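Side-chain contacts in arginase (Thermus thermophilus, PDB 2EF5), which probably hydrolyses L-arginine to L-ornithine and urea, using two manganese ions per subunit: residues 185-188 / 189-192; 236-239 / 240-243; 266-269 / 270-274. One frame throughout, in Å; residues are numbered along the deposited sequence.

Contact 1: residues 185-188 / 189-192. With GAI (guanidine), chain J.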
loop_
_atom_site.group_PDB
_atom_site.type_symbol
_atom_site.label_atom_id
_atom_site.label_comp_id
_atom_site.label_asym_id
_atom_site.label_seq_id
_atom_site.Cartn_x
_atom_site.Cartn_y
_atom_site.Cartn_z
ATOM N N VAL A 185 -1.653 19.533 6.304
ATOM C CA VAL A 185 -1.151 20.122 5.067
ATOM C C VAL A 185 -1.905 19.679 3.812
ATOM O O VAL A 185 -2.060 18.484 3.553
ATOM C CB VAL A 185 0.333 19.771 4.865
ATOM C CG1 VAL A 185 0.871 20.457 3.617
ATOM C CG2 VAL A 185 1.134 20.184 6.095
ATOM N N TYR A 186 -2.375 20.650 3.040
ATOM C CA TYR A 186 -3.068 20.363 1.793
ATOM C C TYR A 186 -2.180 20.852 0.646
ATOM O O TYR A 186 -2.180 22.033 0.305
ATOM C CB TYR A 186 -4.428 21.069 1.760
ATOM C CG TYR A 186 -5.462 20.467 2.693
ATOM C CD1 TYR A 186 -6.074 19.244 2.394
ATOM C CD2 TYR A 186 -5.813 21.103 3.888
ATOM C CE1 TYR A 186 -7.006 18.669 3.262
ATOM C CE2 TYR A 186 -6.743 20.529 4.765
ATOM C CZ TYR A 186 -7.331 19.312 4.444
ATOM O OH TYR A 186 -8.219 18.721 5.316
ATOM N N THR A 187 -1.397 19.950 0.066
ATOM C CA THR A 187 -0.530 20.329 -1.041
ATOM C C THR A 187 -1.391 20.373 -2.298
ATOM O O THR A 187 -2.561 19.979 -2.265
ATOM C CB THR A 187 0.590 19.289 -1.280
ATOM O OG1 THR A 187 0.011 18.075 -1.776
ATOM C CG2 THR A 187 1.345 18.996 0.010
ATOM N N MET A 188 -0.821 20.838 -3.404
ATOM C CA MET A 188 -1.570 20.889 -4.651
ATOM C C MET A 188 -2.021 19.488 -5.062
ATOM O O MET A 188 -2.967 19.337 -5.838
ATOM C CB MET A 188 -0.728 21.514 -5.762
ATOM C CG MET A 188 -0.488 23.008 -5.592
ATOM S SD MET A 188 -2.010 23.945 -5.382
ATOM C CE MET A 188 -2.896 23.532 -6.913
ATOM N N HIS A 189 -1.352 18.456 -4.551
ATOM C CA HIS A 189 -1.754 17.086 -4.877
ATOM C C HIS A 189 -3.138 16.842 -4.301
ATOM O O HIS A 189 -4.016 16.302 -4.981
ATOM C CB HIS A 189 -0.754 16.067 -4.310
ATOM C CG HIS A 189 -1.183 14.641 -4.484
ATOM N ND1 HIS A 189 -2.007 14.000 -3.586
ATOM C CD2 HIS A 189 -0.942 13.755 -5.478
ATOM C CE1 HIS A 189 -2.258 12.777 -4.021
ATOM N NE2 HIS A 189 -1.624 12.602 -5.165
ATOM N N GLU A 190 -3.334 17.252 -3.049
ATOM C CA GLU A 190 -4.630 17.107 -2.392
ATOM C C GLU A 190 -5.643 18.041 -3.063
ATOM O O GLU A 190 -6.812 17.700 -3.215
ATOM C CB GLU A 190 -4.533 17.464 -0.902
ATOM C CG GLU A 190 -3.972 16.365 -0.003
ATOM C CD GLU A 190 -2.485 16.142 -0.199
ATOM O OE1 GLU A 190 -1.717 17.123 -0.101
ATOM O OE2 GLU A 190 -2.079 14.987 -0.443
ATOM N N VAL A 191 -5.196 19.229 -3.451
ATOM C CA VAL A 191 -6.105 20.163 -4.097
ATOM C C VAL A 191 -6.659 19.520 -5.369
ATOM O O VAL A 191 -7.862 19.537 -5.614
ATOM C CB VAL A 191 -5.395 21.494 -4.436
ATOM C CG1 VAL A 191 -6.309 22.375 -5.287
ATOM C CG2 VAL A 191 -5.030 22.220 -3.150
ATOM N N ASP A 192 -5.775 18.926 -6.163
ATOM C CA ASP A 192 -6.188 18.288 -7.406
ATOM C C ASP A 192 -7.094 17.091 -7.155
ATOM O O ASP A 192 -8.055 16.860 -7.891
ATOM C CB ASP A 192 -4.968 17.826 -8.213
ATOM C CG ASP A 192 -4.196 18.982 -8.824
ATOM O OD1 ASP A 192 -4.828 19.988 -9.213
ATOM O OD2 ASP A 192 -2.959 18.884 -8.940
HETATM C C GAI J . 0.445 18.243 -8.617
HETATM N N1 GAI J . -0.426 17.250 -8.460
HETATM N N2 GAI J . 0.003 19.451 -8.938
HETATM N N3 GAI J . 1.755 18.027 -8.458
#
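T187 and E190 face each other across the first turn of helix 188-194 and form a capping box. The two side chains cross obliquely. T187 is the N-cap residue. Its OG1 sits between its own backbone N and carbonyl carbon (chi1 68°), which turns it to the helix start, where it accepts from H189 N at 3.1 Å. The chain of E190 bends back at chi2 (71°) and brings OE1 to the same residue. T187 N donates to the anti lone pair of E190 OE1 at 2.8 Å. T187 OG1 donates to E190 OE1 at 2.6 Å, from above the carboxylate plane. The other oxygen, E190 OE2, accepts from H189 ND1 at 3.3 Å, well above that plane. Y186 crosses E190 at about a right angle, with E190 CB near its ring edge. M188 and V191 lie side by side, M188 CE 4.0 Å from V191 CG1. With an alanine in place of E190, T187 N and OG1 would probably both lose the acceptor they share, and the H189 ring would be freer to turn. Two residues on, D192 OD2 takes bonds from guanidine N2 (3.0 Å) and N1 (3.1 Å). D192 OD1 pairs with R240 of the second subunit, and E247 of that subunit also binds the guanidine. Carboxylates from two subunits thus hold the guanidine, which is likely to be bound as a cation.

Contact 2: residues 236-239 / 240-243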
loop_
_atom_site.group_PDB
_atom_site.type_symbol
_atom_site.label_atom_id
_atom_site.label_comp_id
_atom_site.label_asym_id
_atom_site.label_seq_id
_atom_site.Cartn_x
_atom_site.Cartn_y
_atom_site.Cartn_z
ATOM N N GLY A 236 0.070 26.327 -9.511
ATOM C CA GLY A 236 -0.611 26.889 -8.356
ATOM C C GLY A 236 -2.114 26.954 -8.522
ATOM O O GLY A 236 -2.672 26.375 -9.456
ATOM N N LEU A 237 -2.768 27.674 -7.616
ATOM C CA LEU A 237 -4.215 27.821 -7.654
ATOM C C LEU A 237 -4.668 28.694 -8.808
ATOM O O LEU A 237 -3.943 29.598 -9.233
ATOM C CB LEU A 237 -4.719 28.448 -6.353
ATOM C CG LEU A 237 -4.539 27.672 -5.050
ATOM C CD1 LEU A 237 -5.067 28.515 -3.884
ATOM C CD2 LEU A 237 -5.285 26.345 -5.144
ATOM N N THR A 238 -5.871 28.422 -9.311
ATOM C CA THR A 238 -6.439 29.223 -10.386
ATOM C C THR A 238 -7.151 30.396 -9.719
ATOM O O THR A 238 -7.374 30.388 -8.505
ATOM C CB THR A 238 -7.517 28.450 -11.173
ATOM O OG1 THR A 238 -8.598 28.126 -10.288
ATOM C CG2 THR A 238 -6.948 27.157 -11.767
ATOM N N TYR A 239 -7.518 31.387 -10.522
ATOM C CA TYR A 239 -8.240 32.567 -10.056
ATOM C C TYR A 239 -9.519 32.156 -9.333
ATOM O O TYR A 239 -9.802 32.630 -8.231
ATOM C CB TYR A 239 -8.600 33.432 -11.265
ATOM C CG TYR A 239 -9.456 34.642 -10.980
ATOM C CD1 TYR A 239 -8.880 35.847 -10.584
ATOM C CD2 TYR A 239 -10.834 34.604 -11.181
ATOM C CE1 TYR A 239 -9.646 36.986 -10.406
ATOM C CE2 TYR A 239 -11.622 35.747 -11.004
ATOM C CZ TYR A 239 -11.014 36.934 -10.619
ATOM O OH TYR A 239 -11.761 38.074 -10.467
ATOM N N ARG A 240 -10.298 31.285 -9.973
ATOM C CA ARG A 240 -11.556 30.811 -9.418
ATOM C C ARG A 240 -11.358 30.004 -8.130
ATOM O O ARG A 240 -12.091 30.200 -7.160
ATOM C CB ARG A 240 -12.319 29.975 -10.463
ATOM C CG ARG A 240 -12.903 30.807 -11.621
ATOM C CD ARG A 240 -13.297 29.955 -12.841
ATOM N NE ARG A 240 -14.070 28.773 -12.467
ATOM C CZ ARG A 240 -14.426 27.817 -13.325
ATOM N NH1 ARG A 240 -14.095 27.910 -14.614
ATOM N NH2 ARG A 240 -15.067 26.736 -12.893
ATOM N N GLU A 241 -10.387 29.096 -8.108
ATOM C CA GLU A 241 -10.150 28.321 -6.898
ATOM C C GLU A 241 -9.852 29.230 -5.713
ATOM O O GLU A 241 -10.381 29.030 -4.623
ATOM C CB GLU A 241 -8.980 27.349 -7.075
ATOM C CG GLU A 241 -9.274 26.173 -7.974
ATOM C CD GLU A 241 -8.074 25.268 -8.126
ATOM O OE1 GLU A 241 -6.957 25.796 -8.295
ATOM O OE2 GLU A 241 -8.239 24.032 -8.076
ATOM N N ALA A 242 -8.997 30.223 -5.923
ATOM C CA ALA A 242 -8.643 31.144 -4.847
ATOM C C ALA A 242 -9.868 31.909 -4.355
ATOM O O ALA A 242 -10.046 32.094 -3.152
ATOM C CB ALA A 242 -7.549 32.117 -5.314
ATOM N N HIS A 243 -10.719 32.364 -5.272
ATOM C CA HIS A 243 -11.906 33.090 -4.842
ATOM C C HIS A 243 -12.862 32.148 -4.110
ATOM O O HIS A 243 -13.449 32.526 -3.097
ATOM C CB HIS A 243 -12.602 33.768 -6.030
ATOM C CG HIS A 243 -11.983 35.076 -6.413
ATOM N ND1 HIS A 243 -12.198 36.237 -5.697
ATOM C CD2 HIS A 243 -11.126 35.398 -7.407
ATOM C CE1 HIS A 243 -11.497 37.217 -6.238
ATOM N NE2 HIS A 243 -10.836 36.739 -7.275
#
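Y239 and H243 meet one turn apart on helix 239-252. The imidazole comes over one face of the phenol ring. H243 CD2 stands 3.5 Å above the ring plane, over its centre, and H243 NE2 lies 3.4 Å from Y239 CZ. The planes are 59° apart, so the pair is oblique. The first torsion of Y239 (chi1 175°) sets CG opposite the backbone N and swings the ring along the helix to meet H243. The other end of the imidazole is fixed by S283, to which H243 ND1 is hydrogen-bonded. Y239 also packs on M276 of helix 272-284. H243 N also bonds to Y239 O, as part of the helix backbone.

The helix starts with a capping box formed by T238 and E241. T238 OG1 accepts from E241 N at 3.0 Å, with an angle of 163° at the hydrogen. In return T238 N donates to E241 OE1 at 3.0 Å, on the anti side and slightly out of the carboxylate plane. E241 reaches this far because its chain is extended beyond CG. Its CG passes 3.1 Å from T238 OG1. L237 lies across the same carboxylate, with CD2 3.6 Å from E241 OE1.

R240 of the second subunit forms a salt bridge with E241 OE1, so the oxygen that receives T238 N in the capping box also joins two subunits. R240 and H243 of this chain also touch a bound guanidine, and L237 packs on M188 and V191 of helix 188-194.

Contact 3: residues 266-269 / 270-274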
loop_
_atom_site.group_PDB
_atom_site.type_symbol
_atom_site.label_atom_id
_atom_site.label_comp_id
_atom_site.label_asym_id
_atom_site.label_seq_id
_atom_site.Cartn_x
_atom_site.Cartn_y
_atom_site.Cartn_z
ATOM N N ILE A 266 8.046 44.789 -8.744
ATOM C CA ILE A 266 9.213 44.793 -9.618
ATOM C C ILE A 266 9.236 43.582 -10.557
ATOM O O ILE A 266 9.855 43.617 -11.621
ATOM C CB ILE A 266 10.514 44.842 -8.764
ATOM C CG1 ILE A 266 11.036 46.271 -8.721
ATOM C CG2 ILE A 266 11.579 43.901 -9.319
ATOM C CD1 ILE A 266 9.980 47.294 -8.411
ATOM N N LEU A 267 8.551 42.517 -10.162
ATOM C CA LEU A 267 8.506 41.308 -10.966
ATOM C C LEU A 267 7.109 41.136 -11.542
ATOM O O LEU A 267 6.850 40.202 -12.293
ATOM C CB LEU A 267 8.867 40.092 -10.100
ATOM C CG LEU A 267 10.250 40.113 -9.437
ATOM C CD1 LEU A 267 10.356 38.997 -8.400
ATOM C CD2 LEU A 267 11.326 39.971 -10.508
ATOM N N ASP A 268 6.223 42.065 -11.206
ATOM C CA ASP A 268 4.834 41.996 -11.643
ATOM C C ASP A 268 4.586 42.573 -13.027
ATOM O O ASP A 268 5.469 43.168 -13.646
ATOM C CB ASP A 268 3.941 42.721 -10.629
ATOM C CG ASP A 268 2.500 42.233 -10.651
ATOM O OD1 ASP A 268 2.167 41.312 -11.431
ATOM O OD2 ASP A 268 1.689 42.778 -9.872
ATOM N N GLU A 269 3.365 42.380 -13.506
ATOM C CA GLU A 269 2.954 42.890 -14.802
ATOM C C GLU A 269 1.689 43.726 -14.620
ATOM O O GLU A 269 0.611 43.203 -14.311
ATOM C CB GLU A 269 2.695 41.728 -15.764
ATOM C CG GLU A 269 3.807 40.683 -15.734
ATOM C CD GLU A 269 3.644 39.598 -16.779
ATOM O OE1 GLU A 269 2.498 39.169 -17.022
ATOM O OE2 GLU A 269 4.669 39.157 -17.345
ATOM N N ARG A 270 1.828 45.035 -14.785
ATOM C CA ARG A 270 0.692 45.940 -14.657
ATOM C C ARG A 270 -0.001 45.811 -13.302
ATOM O O ARG A 270 -1.222 45.953 -13.202
ATOM C CB ARG A 270 -0.321 45.656 -15.762
ATOM C CG ARG A 270 0.264 45.640 -17.154
ATOM C CD ARG A 270 0.609 47.035 -17.618
ATOM N NE ARG A 270 0.866 47.071 -19.053
ATOM C CZ ARG A 270 1.022 48.188 -19.751
ATOM N NH1 ARG A 270 0.949 49.365 -19.141
ATOM N NH2 ARG A 270 1.245 48.128 -21.058
ATOM N N ASN A 271 0.775 45.519 -12.265
ATOM C CA ASN A 271 0.229 45.403 -10.917
ATOM C C ASN A 271 -0.882 44.360 -10.792
ATOM O O ASN A 271 -1.653 44.406 -9.839
ATOM C CB ASN A 271 -0.318 46.774 -10.479
ATOM C CG ASN A 271 -0.300 46.954 -8.978
ATOM O OD1 ASN A 271 0.649 46.545 -8.317
ATOM N ND2 ASN A 271 -1.340 47.590 -8.432
ATOM N N ARG A 272 -0.962 43.416 -11.725
ATOM C CA ARG A 272 -2.044 42.435 -11.678
ATOM C C ARG A 272 -2.021 41.492 -10.489
ATOM O O ARG A 272 -3.066 40.968 -10.091
ATOM C CB ARG A 272 -2.113 41.636 -12.984
ATOM C CG ARG A 272 -0.958 40.695 -13.245
ATOM C CD ARG A 272 -1.123 40.090 -14.639
ATOM N NE ARG A 272 -0.230 38.960 -14.879
ATOM C CZ ARG A 272 -0.217 38.247 -15.999
ATOM N NH1 ARG A 272 -1.048 38.548 -16.988
ATOM N NH2 ARG A 272 0.628 37.236 -16.132
ATOM N N THR A 273 -0.847 41.280 -9.908
ATOM C CA THR A 273 -0.753 40.401 -8.755
ATOM C C THR A 273 -1.368 41.095 -7.549
ATOM O O THR A 273 -2.105 40.486 -6.769
ATOM C CB THR A 273 0.704 40.026 -8.456
ATOM O OG1 THR A 273 1.253 39.349 -9.592
ATOM C CG2 THR A 273 0.778 39.103 -7.238
ATOM N N ALA A 274 -1.080 42.380 -7.404
ATOM C CA ALA A 274 -1.639 43.147 -6.296
ATOM C C ALA A 274 -3.160 43.237 -6.476
ATOM O O ALA A 274 -3.915 43.130 -5.505
ATOM C CB ALA A 274 -1.031 44.548 -6.263
#
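E269 OE1 lies over one face of the R272 guanidinium, 2.8 Å from R272 NH2. The carboxylate and guanidinium planes are 51° apart, and E269 CD is offset toward the rim of the group. The oxygen is well out of the guanidinium plane. No N-H points at it, so this salt bridge rests on charge alone. The two side chains run side by side in the same direction.

A type I' beta turn from E269 to R272 brings them together. It leads straight into helix 272-284, and R272 N closes it on E269 O at 3.0 Å. R270 and N271, the middle residues, both have positive phi.

D268 reaches past the turn to the first residues of the helix. With chi1 at -156°, its carboxylate points away from the backbone N and towards T273. The syn lone pair of D268 OD2 receives T273 N at 2.9 Å. T273 OG1 is hydrogen-bonded to G228 N as well as to D268, and N271 ND2 to A25 O, so neighbouring loop and helix are tied to the same corner. T273 OG1 donates to D268 OD1 at 2.8 Å, from above the carboxylate plane.

In the fold
The three contacts follow one another along the chain; none nests in or crosses another. Contact 1 closes the turn from strand 184-187, the outermost strand at one side of the parallel sheet within this chain, into helix 188-194. Contact 2 ends the long loop after strand 212-217 and opens helix 239-252. Contact 3 ends the loop after strand 255-261 and opens helix 272-284. Contacts 1 and 2 touch, through M188 packing on G236 and L237, and V191 on L237 and E241, and both meet the second subunit. Contact 3 stands apart: its nearest atoms are about 8 Å from contact 2 and about 16 Å from contact 1, and no other chain of the assembly touches it.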